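Local coordinates for protein phospholipase C-beta (PLC-beta) (Sepia officinalis, PDB 3QR0) that is a calcium-binding, multidomain member of the phospholipase C-beta family, built round a TIM-barrel core with PH, EF-hand and C2 domains, at residues 333-338 and 598-603; 339-344 and 354-359; 349-354 and 387-392; 367-372 and 395-400. One frame throughout, in Å; residues are numbered along the deposited sequence.

Contact 1: 333-338 and 598-603; sequences YINSSH and LNFQCF
His-338 and Phe-600 bury the most surface here, and Leu-598 adds the backbone pairing. A single bridge joins Ser-337 to Leu-598: Leu-598 N donates to Ser-336 O (3.1 Å), and Leu-598 O receives His-338 N (2.8 Å) along an almost straight N-H, 172° at the hydrogen. Beyond the bridge, CG of His-338 stands opposite its own backbone N (chi1 171°), which lays the ring beside Asn-599, the two side chains pointing the same way. His-338 ND1 donates to Asn-599 OD1 (2.8 Å); the oxygen lies near the imidazole plane, but the amide is turned 58° from it, so ring and amide meet without stacking. This bond should restrict the rotation of the imidazole. Phe-600 packs against the backbone and side chains of 335-337. Its rim meets two oxygens near the ring plane, CE1 against Ser-336 O (3.4 Å) and CZ against Asn-335 OD1 (3.4 Å), the latter also bonded to Asn-610, while Ser-337 CB sits 3.7 Å from CD1. One water accepts from Phe-600 N, bonds Ser-337 OG, which also bonds Thr-340 OG1, and lies within bonding distance of His-338 O. Leu-598 and Phe-600 also lean on Met-607 and Asn-610 of helix 605-613. Ser-336 packs on Leu-595 of strand 595-596 and Cys-366 of strand 366-372, so the contact draws together the X and Y halves of the barrel.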
# COMPACT_ATOMS: atom_id res chain seq x y z
N TYR A 333 -7.30 -9.58 -9.86
CA TYR A 333 -7.71 -9.17 -8.54
C TYR A 333 -7.75 -7.64 -8.58
O TYR A 333 -6.81 -7.01 -9.05
CB TYR A 333 -6.71 -9.63 -7.48
CG TYR A 333 -6.58 -11.13 -7.35
CD1 TYR A 333 -7.71 -11.93 -7.16
CD2 TYR A 333 -5.34 -11.74 -7.40
CE1 TYR A 333 -7.59 -13.31 -7.03
CE2 TYR A 333 -5.21 -13.12 -7.27
CZ TYR A 333 -6.34 -13.90 -7.08
OH TYR A 333 -6.21 -15.27 -6.96
N ILE A 334 -8.86 -7.07 -8.12
CA ILE A 334 -9.12 -5.63 -8.25
C ILE A 334 -9.35 -5.05 -6.85
O ILE A 334 -10.23 -5.49 -6.11
CB ILE A 334 -10.36 -5.38 -9.13
CG1 ILE A 334 -10.21 -6.08 -10.49
CG2 ILE A 334 -10.59 -3.88 -9.32
CD1 ILE A 334 -11.40 -5.88 -11.43
N ASN A 335 -8.53 -4.06 -6.49
CA ASN A 335 -8.52 -3.47 -5.15
C ASN A 335 -9.88 -2.82 -4.85
O ASN A 335 -10.33 -1.94 -5.59
CB ASN A 335 -7.37 -2.46 -5.08
CG ASN A 335 -7.08 -1.97 -3.67
OD1 ASN A 335 -7.72 -2.36 -2.70
ND2 ASN A 335 -6.09 -1.09 -3.57
N SER A 336 -10.54 -3.28 -3.77
CA SER A 336 -11.95 -2.99 -3.52
C SER A 336 -12.29 -2.57 -2.08
O SER A 336 -11.81 -3.18 -1.11
CB SER A 336 -12.79 -4.22 -3.87
OG SER A 336 -12.64 -4.56 -5.23
N SER A 337 -13.15 -1.56 -1.97
CA SER A 337 -13.57 -0.98 -0.70
C SER A 337 -15.06 -1.25 -0.42
O SER A 337 -15.89 -1.14 -1.32
CB SER A 337 -13.32 0.53 -0.74
OG SER A 337 -14.07 1.20 0.25
N HIS A 338 -15.38 -1.59 0.83
CA HIS A 338 -16.76 -1.78 1.29
C HIS A 338 -17.28 -0.56 2.07
O HIS A 338 -16.52 0.05 2.84
CB HIS A 338 -16.85 -3.01 2.20
CG HIS A 338 -18.17 -3.17 2.89
ND1 HIS A 338 -18.34 -3.02 4.25
CD2 HIS A 338 -19.40 -3.46 2.39
CE1 HIS A 338 -19.61 -3.21 4.56
NE2 HIS A 338 -20.27 -3.48 3.45
N LEU A 598 -13.14 -4.53 1.29
CA LEU A 598 -12.69 -4.39 2.66
C LEU A 598 -13.05 -3.02 3.21
O LEU A 598 -13.20 -2.05 2.47
CB LEU A 598 -11.17 -4.60 2.73
CG LEU A 598 -10.67 -5.94 2.19
CD1 LEU A 598 -9.16 -5.93 2.02
CD2 LEU A 598 -11.11 -7.08 3.11
N ASN A 599 -13.17 -2.95 4.53
CA ASN A 599 -13.36 -1.68 5.21
C ASN A 599 -12.01 -0.97 5.34
O ASN A 599 -11.20 -1.34 6.18
CB ASN A 599 -14.00 -1.90 6.57
CG ASN A 599 -15.41 -2.45 6.47
OD1 ASN A 599 -16.23 -1.91 5.73
ND2 ASN A 599 -15.68 -3.52 7.19
N PHE A 600 -11.80 0.06 4.51
CA PHE A 600 -10.51 0.76 4.44
C PHE A 600 -10.17 1.55 5.70
O PHE A 600 -9.00 1.87 5.92
CB PHE A 600 -10.45 1.67 3.21
CG PHE A 600 -9.89 0.99 1.99
CD1 PHE A 600 -10.46 -0.18 1.52
CD2 PHE A 600 -8.80 1.52 1.32
CE1 PHE A 600 -9.94 -0.82 0.41
CE2 PHE A 600 -8.28 0.89 0.20
CZ PHE A 600 -8.85 -0.28 -0.25
N GLN A 601 -11.17 1.84 6.53
CA GLN A 601 -10.96 2.59 7.76
C GLN A 601 -10.46 1.73 8.92
O GLN A 601 -10.06 2.26 9.95
CB GLN A 601 -12.25 3.31 8.19
CG GLN A 601 -13.36 2.40 8.73
CD GLN A 601 -14.29 1.87 7.66
OE1 GLN A 601 -13.87 1.56 6.53
NE2 GLN A 601 -15.56 1.76 8.00
N CYS A 602 -10.50 0.41 8.76
CA CYS A 602 -10.06 -0.50 9.81
C CYS A 602 -8.72 -1.09 9.43
O CYS A 602 -8.64 -1.95 8.57
CB CYS A 602 -11.08 -1.61 10.02
SG CYS A 602 -10.67 -2.78 11.34
N PHE A 603 -7.66 -0.63 10.11
CA PHE A 603 -6.29 -1.04 9.80
C PHE A 603 -5.90 -2.34 10.50
O PHE A 603 -4.87 -2.41 11.17
CB PHE A 603 -5.32 0.09 10.14
CG PHE A 603 -5.47 1.28 9.23
CD1 PHE A 603 -5.09 1.20 7.90
CD2 PHE A 603 -6.02 2.47 9.70
CE1 PHE A 603 -5.24 2.29 7.05
CE2 PHE A 603 -6.18 3.56 8.85
CZ PHE A 603 -5.78 3.47 7.53
O HOH W 1 -13.99 1.07 2.93

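Contact 2: 339-344 and 354-359; sequences NTYLTG and EIYRQV. With CA (calcium ion), chain B.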
# COMPACT_ATOMS: atom_id res chain seq x y z
N ASN A 339 -18.58 -0.25 1.93
CA ASN A 339 -19.24 0.93 2.56
C ASN A 339 -18.23 2.05 2.72
O ASN A 339 -17.90 2.49 3.83
CB ASN A 339 -19.90 0.58 3.91
CG ASN A 339 -21.26 -0.12 3.76
OD1 ASN A 339 -21.81 -0.26 2.66
ND2 ASN A 339 -21.82 -0.56 4.89
N THR A 340 -17.74 2.50 1.57
CA THR A 340 -16.59 3.40 1.46
C THR A 340 -16.80 4.72 2.20
O THR A 340 -15.85 5.29 2.74
CB THR A 340 -16.32 3.69 -0.03
OG1 THR A 340 -16.28 2.45 -0.75
CG2 THR A 340 -15.00 4.44 -0.22
N TYR A 341 -18.05 5.18 2.21
CA TYR A 341 -18.45 6.41 2.89
C TYR A 341 -18.19 6.44 4.40
O TYR A 341 -18.09 7.52 4.98
CB TYR A 341 -19.94 6.72 2.60
CG TYR A 341 -20.89 5.62 3.01
CD1 TYR A 341 -21.49 5.63 4.27
CD2 TYR A 341 -21.19 4.57 2.15
CE1 TYR A 341 -22.36 4.62 4.66
CE2 TYR A 341 -22.04 3.55 2.53
CZ TYR A 341 -22.63 3.58 3.79
OH TYR A 341 -23.48 2.58 4.17
N LEU A 342 -18.08 5.28 5.04
CA LEU A 342 -17.90 5.21 6.50
C LEU A 342 -16.44 5.35 6.91
O LEU A 342 -15.55 4.68 6.36
CB LEU A 342 -18.48 3.89 7.04
CG LEU A 342 -19.99 3.73 6.88
CD1 LEU A 342 -20.44 2.34 7.33
CD2 LEU A 342 -20.75 4.82 7.64
N THR A 343 -16.18 6.21 7.89
CA THR A 343 -14.82 6.42 8.38
C THR A 343 -14.55 5.75 9.72
O THR A 343 -13.43 5.81 10.22
CB THR A 343 -14.49 7.91 8.48
OG1 THR A 343 -15.38 8.54 9.41
CG2 THR A 343 -14.60 8.57 7.10
N GLY A 344 -15.57 5.09 10.29
CA GLY A 344 -15.40 4.34 11.53
C GLY A 344 -16.39 3.19 11.70
O GLY A 344 -16.46 2.30 10.85
N GLU A 354 -14.62 13.17 1.81
CA GLU A 354 -13.16 13.10 1.65
C GLU A 354 -12.60 11.67 1.64
O GLU A 354 -11.61 11.40 0.96
CB GLU A 354 -12.47 13.93 2.74
CG GLU A 354 -10.94 13.96 2.68
CD GLU A 354 -10.38 14.54 1.38
OE1 GLU A 354 -10.95 15.51 0.84
OE2 GLU A 354 -9.34 14.02 0.92
N ILE A 355 -13.24 10.76 2.38
CA ILE A 355 -12.81 9.36 2.39
C ILE A 355 -12.80 8.75 0.98
O ILE A 355 -11.96 7.91 0.68
CB ILE A 355 -13.68 8.49 3.36
CG1 ILE A 355 -13.08 7.09 3.55
CG2 ILE A 355 -15.12 8.39 2.87
CD1 ILE A 355 -11.65 7.07 4.06
N TYR A 356 -13.71 9.19 0.10
CA TYR A 356 -13.70 8.71 -1.29
C TYR A 356 -12.43 9.10 -2.03
O TYR A 356 -11.85 8.30 -2.75
CB TYR A 356 -14.94 9.19 -2.06
CG TYR A 356 -16.17 8.40 -1.72
CD1 TYR A 356 -16.50 7.24 -2.43
CD2 TYR A 356 -17.01 8.79 -0.68
CE1 TYR A 356 -17.63 6.50 -2.10
CE2 TYR A 356 -18.14 8.06 -0.35
CZ TYR A 356 -18.45 6.92 -1.06
OH TYR A 356 -19.57 6.22 -0.71
N ARG A 357 -11.98 10.34 -1.83
CA ARG A 357 -10.73 10.78 -2.42
C ARG A 357 -9.59 9.94 -1.85
O ARG A 357 -8.76 9.43 -2.59
CB ARG A 357 -10.48 12.27 -2.15
CG ARG A 357 -11.55 13.20 -2.70
CD ARG A 357 -11.15 14.66 -2.60
NE ARG A 357 -12.26 15.53 -3.00
CZ ARG A 357 -13.20 16.03 -2.19
NH1 ARG A 357 -13.19 15.80 -0.89
NH2 ARG A 357 -14.15 16.80 -2.70
N GLN A 358 -9.56 9.76 -0.53
CA GLN A 358 -8.46 9.03 0.11
C GLN A 358 -8.38 7.58 -0.33
O GLN A 358 -7.28 7.06 -0.56
CB GLN A 358 -8.54 9.12 1.64
CG GLN A 358 -8.29 10.51 2.20
CD GLN A 358 -6.96 11.09 1.78
OE1 GLN A 358 -5.93 10.41 1.80
NE2 GLN A 358 -6.96 12.37 1.39
N VAL A 359 -9.53 6.92 -0.46
CA VAL A 359 -9.55 5.52 -0.89
C VAL A 359 -9.06 5.37 -2.33
O VAL A 359 -8.27 4.46 -2.63
CB VAL A 359 -10.96 4.89 -0.69
CG1 VAL A 359 -11.07 3.54 -1.38
CG2 VAL A 359 -11.25 4.75 0.80
CA CA B . -23.70 -1.10 1.71
O HOH W 2 -24.65 -1.74 3.88
O HOH W 3 -22.91 -3.28 2.45
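The loop that begins with the calcium ligand Asn-339 rests on helix 354-361 in the X half of the TIM barrel, with Thr-340 and Tyr-341 set against Ile-355 and Tyr-356. A type I turn from Asn-339 to Leu-342 presents Thr-340 to the helix. Its methyl, opposite the backbone N, lies over one face of the Tyr-356 ring, a CH-pi contact with CG2 4.1 Å from the centroid and 25° off the normal; the same CG2 touches Val-359 CG2 (3.9 Å). OG1 faces elsewhere, bonded to Ser-337 and to the backbone N of Glu-368. Ile-355 packs against the carbonyl oxygens of the turn: CG2 comes within 3.2 Å of Thr-340 O, a tight fit, and CB meets Thr-343 CG2 (3.9 Å) as the two side chains slide past one another. The two tyrosines run side by side in the same direction. Tyr-356 OH lies 3.4 Å from Tyr-341 CB, near the plane of the Tyr-341 ring at its edge, and is bonded to Glu-368 O; Tyr-341 OH is bonded to Asp-370, a metal ligand, and so acts from the second shell. On the far side of the turn Asn-339 OD1 binds calcium at 2.3 Å. Glu-368, Asp-370, Glu-417 and two waters complete a seven-coordinate site, the carboxylate-rich calcium centre of the phosphoinositide-specific phospholipase C family.

Contact 3: 349-354 and 387-392; sequences GKSSVE and MCTEVL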
# COMPACT_ATOMS: atom_id res chain seq x y z
N GLY A 349 -20.83 5.61 13.49
CA GLY A 349 -19.72 6.39 12.95
C GLY A 349 -20.17 7.51 12.03
O GLY A 349 -21.36 7.77 11.88
N LYS A 350 -19.20 8.19 11.42
CA LYS A 350 -19.48 9.28 10.48
C LYS A 350 -19.42 8.78 9.05
O LYS A 350 -18.66 7.85 8.74
CB LYS A 350 -18.48 10.41 10.65
CG LYS A 350 -18.63 11.20 11.94
CD LYS A 350 -17.75 12.45 11.93
CE LYS A 350 -18.00 13.32 13.15
NZ LYS A 350 -16.96 14.40 13.27
N SER A 351 -20.24 9.39 8.19
CA SER A 351 -20.07 9.30 6.75
C SER A 351 -19.22 10.48 6.28
O SER A 351 -19.20 11.52 6.93
CB SER A 351 -21.42 9.30 6.04
OG SER A 351 -22.15 8.13 6.34
N SER A 352 -18.54 10.31 5.15
CA SER A 352 -17.58 11.32 4.67
C SER A 352 -17.55 11.40 3.15
O SER A 352 -17.78 10.40 2.46
CB SER A 352 -16.18 10.96 5.20
OG SER A 352 -15.15 11.74 4.62
N VAL A 353 -17.25 12.59 2.63
CA VAL A 353 -16.94 12.75 1.21
C VAL A 353 -15.45 12.55 0.97
O VAL A 353 -15.05 11.86 0.03
CB VAL A 353 -17.35 14.14 0.69
CG1 VAL A 353 -17.00 14.27 -0.79
CG2 VAL A 353 -18.84 14.39 0.93
N GLU A 354 -14.62 13.17 1.81
CA GLU A 354 -13.16 13.10 1.65
C GLU A 354 -12.60 11.67 1.64
O GLU A 354 -11.61 11.40 0.96
CB GLU A 354 -12.47 13.93 2.74
CG GLU A 354 -10.94 13.96 2.68
CD GLU A 354 -10.38 14.54 1.38
OE1 GLU A 354 -10.95 15.51 0.84
OE2 GLU A 354 -9.34 14.02 0.92
N MET A 387 -27.42 5.12 13.17
CA MET A 387 -27.18 6.49 13.62
C MET A 387 -25.99 7.15 12.91
O MET A 387 -25.50 8.19 13.37
CB MET A 387 -26.97 6.50 15.14
CG MET A 387 -28.19 6.02 15.92
SD MET A 387 -29.66 7.02 15.60
CE MET A 387 -29.22 8.55 16.43
N CYS A 388 -25.54 6.57 11.80
CA CYS A 388 -24.47 7.19 11.01
C CYS A 388 -24.94 8.53 10.44
O CYS A 388 -26.12 8.72 10.16
CB CYS A 388 -24.01 6.27 9.88
SG CYS A 388 -23.11 4.80 10.43
N THR A 389 -24.00 9.46 10.28
CA THR A 389 -24.29 10.73 9.62
C THR A 389 -24.47 10.48 8.12
O THR A 389 -24.23 9.37 7.63
CB THR A 389 -23.19 11.78 9.88
OG1 THR A 389 -21.95 11.30 9.36
CG2 THR A 389 -23.03 12.05 11.39
N GLU A 390 -24.89 11.51 7.40
CA GLU A 390 -25.18 11.43 5.96
C GLU A 390 -24.34 12.44 5.21
O GLU A 390 -23.97 13.47 5.77
CB GLU A 390 -26.65 11.78 5.71
CG GLU A 390 -27.64 11.04 6.59
CD GLU A 390 -29.05 11.57 6.47
OE1 GLU A 390 -29.24 12.72 5.99
OE2 GLU A 390 -29.99 10.83 6.84
N VAL A 391 -24.06 12.15 3.94
CA VAL A 391 -23.43 13.12 3.04
C VAL A 391 -24.24 13.20 1.74
O VAL A 391 -25.02 12.29 1.43
CB VAL A 391 -21.94 12.76 2.73
CG1 VAL A 391 -21.09 12.82 4.01
CG2 VAL A 391 -21.83 11.40 2.08
N LEU A 392 -24.07 14.29 0.99
CA LEU A 392 -24.78 14.46 -0.29
C LEU A 392 -24.18 13.55 -1.34
O LEU A 392 -22.96 13.48 -1.48
CB LEU A 392 -24.73 15.91 -0.78
CG LEU A 392 -25.70 16.93 -0.19
CD1 LEU A 392 -25.43 18.30 -0.82
CD2 LEU A 392 -27.16 16.53 -0.40
O HOH W 4 -20.62 13.55 8.97
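Ser-351 and Thr-389 hold the tight middle of this contact, where two chain segments run nearly parallel, 6° apart end to end. Ser-351 is gripped twice by one residue: its backbone N donates to Thr-389 OG1 (2.8 Å, 162° at the hydrogen), and its OG donates to Thr-389 O (2.7 Å) from above the carbonyl plane. The pairing depends on the threonine hydroxyl sitting between its backbone N and carbonyl carbon (chi1 61°), which turns OG1 toward Ser-351 N. Thr-389 O has a second partner in Thr-382. Just before this pair, Gly-349 O lies 3.3 Å from Cys-388 CA in a CA-H...O contact. The segment 387-392 leads into the short edge strand 391-392 beside strand 380-381, in the X half of the TIM barrel, and Val-391 pairs there with Ile-381; Leu-392 then takes the N-cap position of helix 393-403. Val-391 is also the apolar end of the contact: its CB meets Val-353 CG2 at 3.9 Å, and Val-391 CG1 lies 3.7 Å from Ser-351 O. Ser-352 O is buried with no partner, while Ser-352 OG turns away to cap the backbone N of Ile-355 at the start of helix 354-361. The outer side is looser and wet. A water joins Thr-389 OG1 (2.6 Å) to Ser-351 O, and Lys-350 touches the other segment through CA, 3.4 Å from Thr-389 OG1, and through CB, while the rest of its chain extends outward.

Contact 4: 367-372 and 395-400; sequences LELDCW and DVVYAI. With CA (calcium ion), chain B.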
# COMPACT_ATOMS: atom_id res chain seq x y z
N LEU A 367 -15.56 0.94 -5.39
CA LEU A 367 -16.10 1.69 -4.27
C LEU A 367 -17.57 1.37 -4.10
O LEU A 367 -18.21 0.88 -5.03
CB LEU A 367 -15.96 3.19 -4.51
CG LEU A 367 -14.66 3.71 -5.10
CD1 LEU A 367 -14.81 5.19 -5.44
CD2 LEU A 367 -13.49 3.48 -4.15
N GLU A 368 -18.10 1.67 -2.92
CA GLU A 368 -19.51 1.46 -2.65
C GLU A 368 -20.20 2.76 -2.26
O GLU A 368 -19.67 3.56 -1.48
CB GLU A 368 -19.69 0.42 -1.55
CG GLU A 368 -21.14 0.03 -1.31
CD GLU A 368 -21.26 -1.18 -0.41
OE1 GLU A 368 -20.22 -1.66 0.08
OE2 GLU A 368 -22.40 -1.66 -0.19
N LEU A 369 -21.39 2.97 -2.82
CA LEU A 369 -22.23 4.12 -2.53
C LEU A 369 -23.61 3.60 -2.15
O LEU A 369 -24.31 3.02 -3.00
CB LEU A 369 -22.33 5.04 -3.75
CG LEU A 369 -21.08 5.79 -4.26
CD1 LEU A 369 -20.02 4.86 -4.87
CD2 LEU A 369 -21.48 6.85 -5.30
N ASP A 370 -23.98 3.77 -0.89
CA ASP A 370 -25.31 3.40 -0.38
C ASP A 370 -26.21 4.62 -0.50
O ASP A 370 -26.12 5.55 0.30
CB ASP A 370 -25.25 2.98 1.09
CG ASP A 370 -24.61 1.62 1.30
OD1 ASP A 370 -24.04 1.03 0.35
OD2 ASP A 370 -24.64 1.13 2.45
N CYS A 371 -27.11 4.60 -1.49
CA CYS A 371 -27.92 5.77 -1.82
C CYS A 371 -29.32 5.70 -1.22
O CYS A 371 -30.02 4.70 -1.37
CB CYS A 371 -28.01 5.92 -3.34
SG CYS A 371 -26.38 5.90 -4.14
N TRP A 372 -29.72 6.77 -0.53
CA TRP A 372 -31.04 6.88 0.10
C TRP A 372 -31.69 8.22 -0.25
O TRP A 372 -31.00 9.18 -0.62
CB TRP A 372 -30.91 6.74 1.63
CG TRP A 372 -30.33 5.42 2.07
CD1 TRP A 372 -29.01 5.09 2.14
CD2 TRP A 372 -31.06 4.25 2.48
NE1 TRP A 372 -28.87 3.79 2.59
CE2 TRP A 372 -30.11 3.25 2.79
CE3 TRP A 372 -32.42 3.96 2.62
CZ2 TRP A 372 -30.49 1.98 3.23
CZ3 TRP A 372 -32.79 2.69 3.05
CH2 TRP A 372 -31.83 1.72 3.36
N ASP A 395 -21.98 15.58 -3.81
CA ASP A 395 -20.63 15.85 -3.31
C ASP A 395 -19.71 14.64 -3.51
O ASP A 395 -18.56 14.79 -3.91
CB ASP A 395 -20.64 16.24 -1.83
CG ASP A 395 -21.24 17.63 -1.59
OD1 ASP A 395 -21.41 18.39 -2.56
OD2 ASP A 395 -21.54 17.95 -0.42
N VAL A 396 -20.21 13.44 -3.22
CA VAL A 396 -19.41 12.22 -3.38
C VAL A 396 -18.96 12.01 -4.83
O VAL A 396 -17.77 11.76 -5.09
CB VAL A 396 -20.15 10.97 -2.84
CG1 VAL A 396 -19.44 9.70 -3.27
CG2 VAL A 396 -20.27 11.03 -1.32
N VAL A 397 -19.88 12.12 -5.79
CA VAL A 397 -19.50 11.85 -7.19
C VAL A 397 -18.53 12.88 -7.77
O VAL A 397 -17.66 12.53 -8.57
CB VAL A 397 -20.72 11.64 -8.13
CG1 VAL A 397 -21.42 10.31 -7.81
CG2 VAL A 397 -21.69 12.81 -8.06
N TYR A 398 -18.64 14.13 -7.35
CA TYR A 398 -17.64 15.14 -7.72
C TYR A 398 -16.28 14.85 -7.07
O TYR A 398 -15.24 15.13 -7.66
CB TYR A 398 -18.15 16.56 -7.40
CG TYR A 398 -19.03 17.10 -8.49
CD1 TYR A 398 -18.48 17.72 -9.61
CD2 TYR A 398 -20.41 16.97 -8.43
CE1 TYR A 398 -19.28 18.22 -10.63
CE2 TYR A 398 -21.23 17.46 -9.45
CZ TYR A 398 -20.65 18.09 -10.55
OH TYR A 398 -21.44 18.57 -11.56
N ALA A 399 -16.30 14.27 -5.86
CA ALA A 399 -15.08 13.80 -5.20
C ALA A 399 -14.44 12.64 -5.97
O ALA A 399 -13.23 12.64 -6.22
CB ALA A 399 -15.38 13.37 -3.76
N ILE A 400 -15.27 11.67 -6.34
CA ILE A 400 -14.81 10.54 -7.14
C ILE A 400 -14.22 11.02 -8.48
O ILE A 400 -13.15 10.57 -8.89
CB ILE A 400 -15.95 9.51 -7.39
CG1 ILE A 400 -16.33 8.82 -6.07
CG2 ILE A 400 -15.51 8.47 -8.41
CD1 ILE A 400 -17.62 8.02 -6.12
CA CA B . -23.70 -1.10 1.71
O HOH W 2 -24.65 -1.74 3.88
O HOH W 3 -22.91 -3.28 2.45
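Strand 367-372 and helix 395-400 run almost antiparallel, their axes 164° apart in direction and 11.2 Å from each other at closest approach. Leucines on the helix-facing side of the strand, Leu-367 and Leu-369, fill that gap together with Ile-400 and Val-396, and the interface is wholly apolar. Ile-400 lies between the two leucines. Leu-367 reaches it tip to tip, CD1 to CG1 at 4.0 Å, and Leu-369 does the same from further along the strand, CD2 to CD1 at 4.1 Å. With CG opposite the carbonyl carbon (chi1 -66°), the Leu-369 side chain runs toward the helix, CD2 sliding past Val-396, where it meets CG1 at 4.1 Å, and touching Val-397 CG1 at 4.3 Å. The strand's other side is charged: Glu-368, its chain extended, binds calcium through OE2 (2.4 Å), and Asp-370 binds it with both carboxylate oxygens (each 2.5 Å), while Asn-339 and Glu-417 complete the protein ligands. Arg-570 forms a salt bridge with the remaining oxygen of Glu-368, a second-shell contact that would hold this carboxylate in place. Strand, helix and the parallel neighbouring strand 412-418 make up a beta-alpha-beta crossover, in which the helix covers the outer face of the sheet and the barrel side carries the metal site, as is characteristic of a TIM barrel.

How the contacts relate
Contacts 1, 2 and 4 are buried, whereas contact 3 lies on the surface. Contact 4 is pure hydrocarbon packing behind the sheet, contact 2 mixes aromatic and aliphatic packing with backbone oxygens, contact 1 is held by backbone and imidazole hydrogen bonds, and contact 3 combines a serine-threonine pair and a valine pair with a bridging water. Contacts 2 and 4 share the calcium and both of its waters, Asn-339 from one and Glu-368 and Asp-370 from the other. Contact 3 adjoins contact 2, Tyr-341 O probably accepting from Ser-352 N, since both hold chain between strand 332-334 and helix 354-361; it also packs Val-353 against the helix of contact 4. Contact 1 alone ties the X half to the Y half.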